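Local coordinates for protein methylmalonyl-CoA carboxyltransferase 12S subunit (Propionibacterium freudenreichii, PDB 1ON3) that transfers the carboxyl group of methylmalonyl-CoA to the biotin of the 1.3S subunit, as the hexameric core of transcarboxylase, at residues M228-F236 and Y305-A313. Residues are numbered along the deposited sequence; the frame is centred on the assembly and turned at random.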
loop_
_atom_site.group_PDB
_atom_site.type_symbol
_atom_site.label_atom_id
_atom_site.label_comp_id
_atom_site.label_asym_id
_atom_site.label_seq_id
_atom_site.Cartn_x
_atom_site.Cartn_y
_atom_site.Cartn_z
ATOM N N MET E 228 0.775 -38.640 20.562
ATOM C CA MET E 228 1.045 -38.881 19.156
ATOM C C MET E 228 -0.005 -39.737 18.457
ATOM O O MET E 228 -0.579 -39.322 17.455
ATOM C CB MET E 228 2.429 -39.525 18.978
ATOM C CG MET E 228 2.740 -40.008 17.543
ATOM S SD MET E 228 2.752 -38.711 16.267
ATOM C CE MET E 228 4.406 -37.993 16.589
ATOM N N ALA E 229 -0.270 -40.920 18.992
ATOM C CA ALA E 229 -1.213 -41.835 18.352
ATOM C C ALA E 229 -2.691 -41.599 18.620
ATOM O O ALA E 229 -3.529 -41.853 17.752
ATOM C CB ALA E 229 -0.852 -43.276 18.726
ATOM N N ILE E 230 -3.012 -41.101 19.806
ATOM C CA ILE E 230 -4.413 -40.901 20.169
ATOM C C ILE E 230 -4.976 -39.491 20.037
ATOM O O ILE E 230 -5.897 -39.272 19.253
ATOM C CB ILE E 230 -4.649 -41.370 21.618
ATOM C CG1 ILE E 230 -4.161 -42.815 21.779
ATOM C CG2 ILE E 230 -6.122 -41.250 21.974
ATOM C CD1 ILE E 230 -4.087 -43.282 23.237
ATOM N N SER E 231 -4.422 -38.552 20.813
ATOM C CA SER E 231 -4.892 -37.162 20.856
ATOM C C SER E 231 -4.592 -36.307 19.625
ATOM O O SER E 231 -5.307 -35.348 19.356
ATOM C CB SER E 231 -4.317 -36.461 22.089
ATOM O OG SER E 231 -2.906 -36.375 22.003
ATOM N N GLY E 232 -3.518 -36.635 18.902
ATOM C CA GLY E 232 -3.164 -35.875 17.715
ATOM C C GLY E 232 -2.552 -34.507 18.015
ATOM O O GLY E 232 -2.514 -33.627 17.143
ATOM N N ASN E 233 -2.048 -34.340 19.238
ATOM C CA ASN E 233 -1.477 -33.062 19.699
ATOM C C ASN E 233 -0.021 -32.767 19.344
ATOM O O ASN E 233 0.388 -31.606 19.407
ATOM C CB ASN E 233 -1.528 -32.954 21.224
ATOM C CG ASN E 233 -2.933 -32.852 21.790
ATOM O OD1 ASN E 233 -3.216 -33.411 22.860
ATOM N ND2 ASN E 233 -3.804 -32.128 21.114
ATOM N N ILE E 234 0.772 -33.785 19.019
ATOM C CA ILE E 234 2.191 -33.531 18.775
ATOM C C ILE E 234 2.720 -34.009 17.446
ATOM O O ILE E 234 2.094 -34.817 16.761
ATOM C CB ILE E 234 3.073 -34.116 19.900
ATOM C CG1 ILE E 234 2.981 -35.652 19.896
ATOM C CG2 ILE E 234 2.616 -33.547 21.253
ATOM C CD1 ILE E 234 3.960 -36.331 20.847
ATOM N N HIS E 235 3.914 -33.542 17.104
ATOM C CA HIS E 235 4.473 -33.852 15.798
ATOM C C HIS E 235 5.633 -34.806 15.717
ATOM O O HIS E 235 5.837 -35.428 14.672
ATOM C CB HIS E 235 4.828 -32.536 15.104
ATOM C CG HIS E 235 3.699 -31.555 15.097
ATOM N ND1 HIS E 235 3.340 -30.830 16.214
ATOM C CD2 HIS E 235 2.796 -31.238 14.137
ATOM C CE1 HIS E 235 2.266 -30.111 15.943
ATOM N NE2 HIS E 235 1.914 -30.343 14.688
ATOM N N PHE E 236 6.392 -34.917 16.805
ATOM C CA PHE E 236 7.532 -35.812 16.852
ATOM C C PHE E 236 7.698 -36.409 18.232
ATOM O O PHE E 236 7.521 -35.710 19.240
ATOM C CB PHE E 236 8.843 -35.071 16.503
ATOM C CG PHE E 236 8.817 -34.383 15.165
ATOM C CD1 PHE E 236 8.390 -33.071 15.054
ATOM C CD2 PHE E 236 9.168 -35.073 14.008
ATOM C CE1 PHE E 236 8.305 -32.444 13.801
ATOM C CE2 PHE E 236 9.085 -34.462 12.761
ATOM C CZ PHE E 236 8.653 -33.148 12.659
ATOM N N TYR E 305 13.803 -37.829 4.154
ATOM C CA TYR E 305 12.574 -37.132 4.499
ATOM C C TYR E 305 12.383 -37.173 6.007
ATOM O O TYR E 305 12.869 -38.078 6.688
ATOM C CB TYR E 305 11.345 -37.726 3.764
ATOM C CG TYR E 305 11.034 -39.188 4.039
ATOM C CD1 TYR E 305 11.586 -40.203 3.255
ATOM C CD2 TYR E 305 10.188 -39.555 5.095
ATOM C CE1 TYR E 305 11.302 -41.554 3.520
ATOM C CE2 TYR E 305 9.904 -40.895 5.367
ATOM C CZ TYR E 305 10.464 -41.888 4.577
ATOM O OH TYR E 305 10.184 -43.211 4.857
ATOM N N LEU E 306 11.719 -36.156 6.532
ATOM C CA LEU E 306 11.442 -36.085 7.960
ATOM C C LEU E 306 9.928 -36.163 8.073
ATOM O O LEU E 306 9.233 -35.212 7.721
ATOM C CB LEU E 306 11.944 -34.757 8.537
ATOM C CG LEU E 306 11.527 -34.517 9.993
ATOM C CD1 LEU E 306 12.203 -35.543 10.893
ATOM C CD2 LEU E 306 11.892 -33.101 10.409
ATOM N N GLU E 307 9.412 -37.297 8.538
ATOM C CA GLU E 307 7.970 -37.459 8.639
ATOM C C GLU E 307 7.393 -36.706 9.839
ATOM O O GLU E 307 7.934 -36.785 10.938
ATOM C CB GLU E 307 7.618 -38.952 8.730
ATOM C CG GLU E 307 6.243 -39.271 8.180
ATOM C CD GLU E 307 5.894 -40.753 8.207
ATOM O OE1 GLU E 307 6.813 -41.610 8.200
ATOM O OE2 GLU E 307 4.680 -41.061 8.218
ATOM N N VAL E 308 6.306 -35.970 9.601
ATOM C CA VAL E 308 5.612 -35.211 10.632
ATOM C C VAL E 308 4.395 -36.043 11.076
ATOM O O VAL E 308 3.689 -36.607 10.234
ATOM C CB VAL E 308 5.153 -33.839 10.077
ATOM C CG1 VAL E 308 4.370 -33.052 11.150
ATOM C CG2 VAL E 308 6.387 -33.041 9.626
ATOM N N LYS E 309 4.165 -36.117 12.388
ATOM C CA LYS E 309 3.059 -36.907 12.952
ATOM C C LYS E 309 3.091 -38.335 12.386
ATOM O O LYS E 309 2.058 -38.896 12.009
ATOM C CB LYS E 309 1.706 -36.238 12.660
ATOM C CG LYS E 309 1.403 -35.130 13.673
ATOM C CD LYS E 309 0.093 -34.385 13.460
ATOM C CE LYS E 309 -0.104 -33.405 14.637
ATOM N NZ LYS E 309 -1.307 -32.537 14.535
ATOM N N ALA E 310 4.290 -38.913 12.350
ATOM C CA ALA E 310 4.481 -40.265 11.811
ATOM C C ALA E 310 3.649 -41.350 12.477
ATOM O O ALA E 310 3.321 -42.350 11.838
ATOM C CB ALA E 310 5.946 -40.651 11.879
ATOM N N GLY E 311 3.334 -41.168 13.755
ATOM C CA GLY E 311 2.551 -42.160 14.469
ATOM C C GLY E 311 1.075 -41.856 14.626
ATOM O O GLY E 311 0.370 -42.586 15.321
ATOM N N TYR E 312 0.606 -40.784 13.993
ATOM C CA TYR E 312 -0.802 -40.390 14.069
ATOM C C TYR E 312 -1.450 -40.516 12.689
ATOM O O TYR E 312 -0.824 -40.188 11.690
ATOM C CB TYR E 312 -0.916 -38.929 14.524
ATOM C CG TYR E 312 -2.336 -38.442 14.741
ATOM C CD1 TYR E 312 -3.115 -38.951 15.777
ATOM C CD2 TYR E 312 -2.893 -37.459 13.920
ATOM C CE1 TYR E 312 -4.413 -38.493 15.996
ATOM C CE2 TYR E 312 -4.192 -36.990 14.132
ATOM C CZ TYR E 312 -4.941 -37.516 15.176
ATOM O OH TYR E 312 -6.208 -37.060 15.418
ATOM N N ALA E 313 -2.692 -40.996 12.641
ATOM C CA ALA E 313 -3.436 -41.116 11.379
ATOM C C ALA E 313 -2.505 -41.561 10.263
ATOM O O ALA E 313 -2.297 -40.838 9.272
ATOM C CB ALA E 313 -4.082 -39.770 11.028
HETATM O O HOH W 1 -3.646 -42.519 15.148
HETATM O O HOH W 2 -7.323 -37.460 17.789
HETATM O O HOH W 3 6.841 -37.753 13.597
#
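The seam between the two carboxyltransferase sheets of the duplicated crotonase-type fold runs here, where the end of helix 224-231 and the loop into edge strand 236-238 meet edge strand 305-308 and the type I turn Lys-309 to Tyr-312. Gly-232, with positive phi just past the helix, lays its CA over one face of the Tyr-312 ring, 3.5 Å from the centroid and 17° off the normal; a CB there would clash with the ring. Turning CG away from the backbone N (chi1 -176°) brings the phenol against the helix end, and a water links Tyr-312 OH to Ile-230 O. A serine in place of Tyr-312 would probably leave the CA of Gly-232 without its aromatic partner and that water without its phenol partner. Backbone pairing is a single bond, Lys-309 N to His-235 O (2.9 Å, 153° at the hydrogen), in the carbonyl plane on a lone pair; a water also donates to His-235 O and Glu-307 O. Extended beyond CG, Lys-309 runs alongside His-235, its CE over one imidazole face (3.9 Å from the centroid), and Lys-309 NZ bonds Gly-232 O at 3.1 Å. Glu-352 OE1 takes a salt bridge from Lys-309 NZ and a hydrogen bond from His-235 NE2, while His-235 ND1 is hydrogen-bonded to Ile-192 N. Met-228 SD lies 3.6 Å from Gly-311 N. Farther along, Phe-236 CE2 lies 3.7 Å from Leu-306 CG.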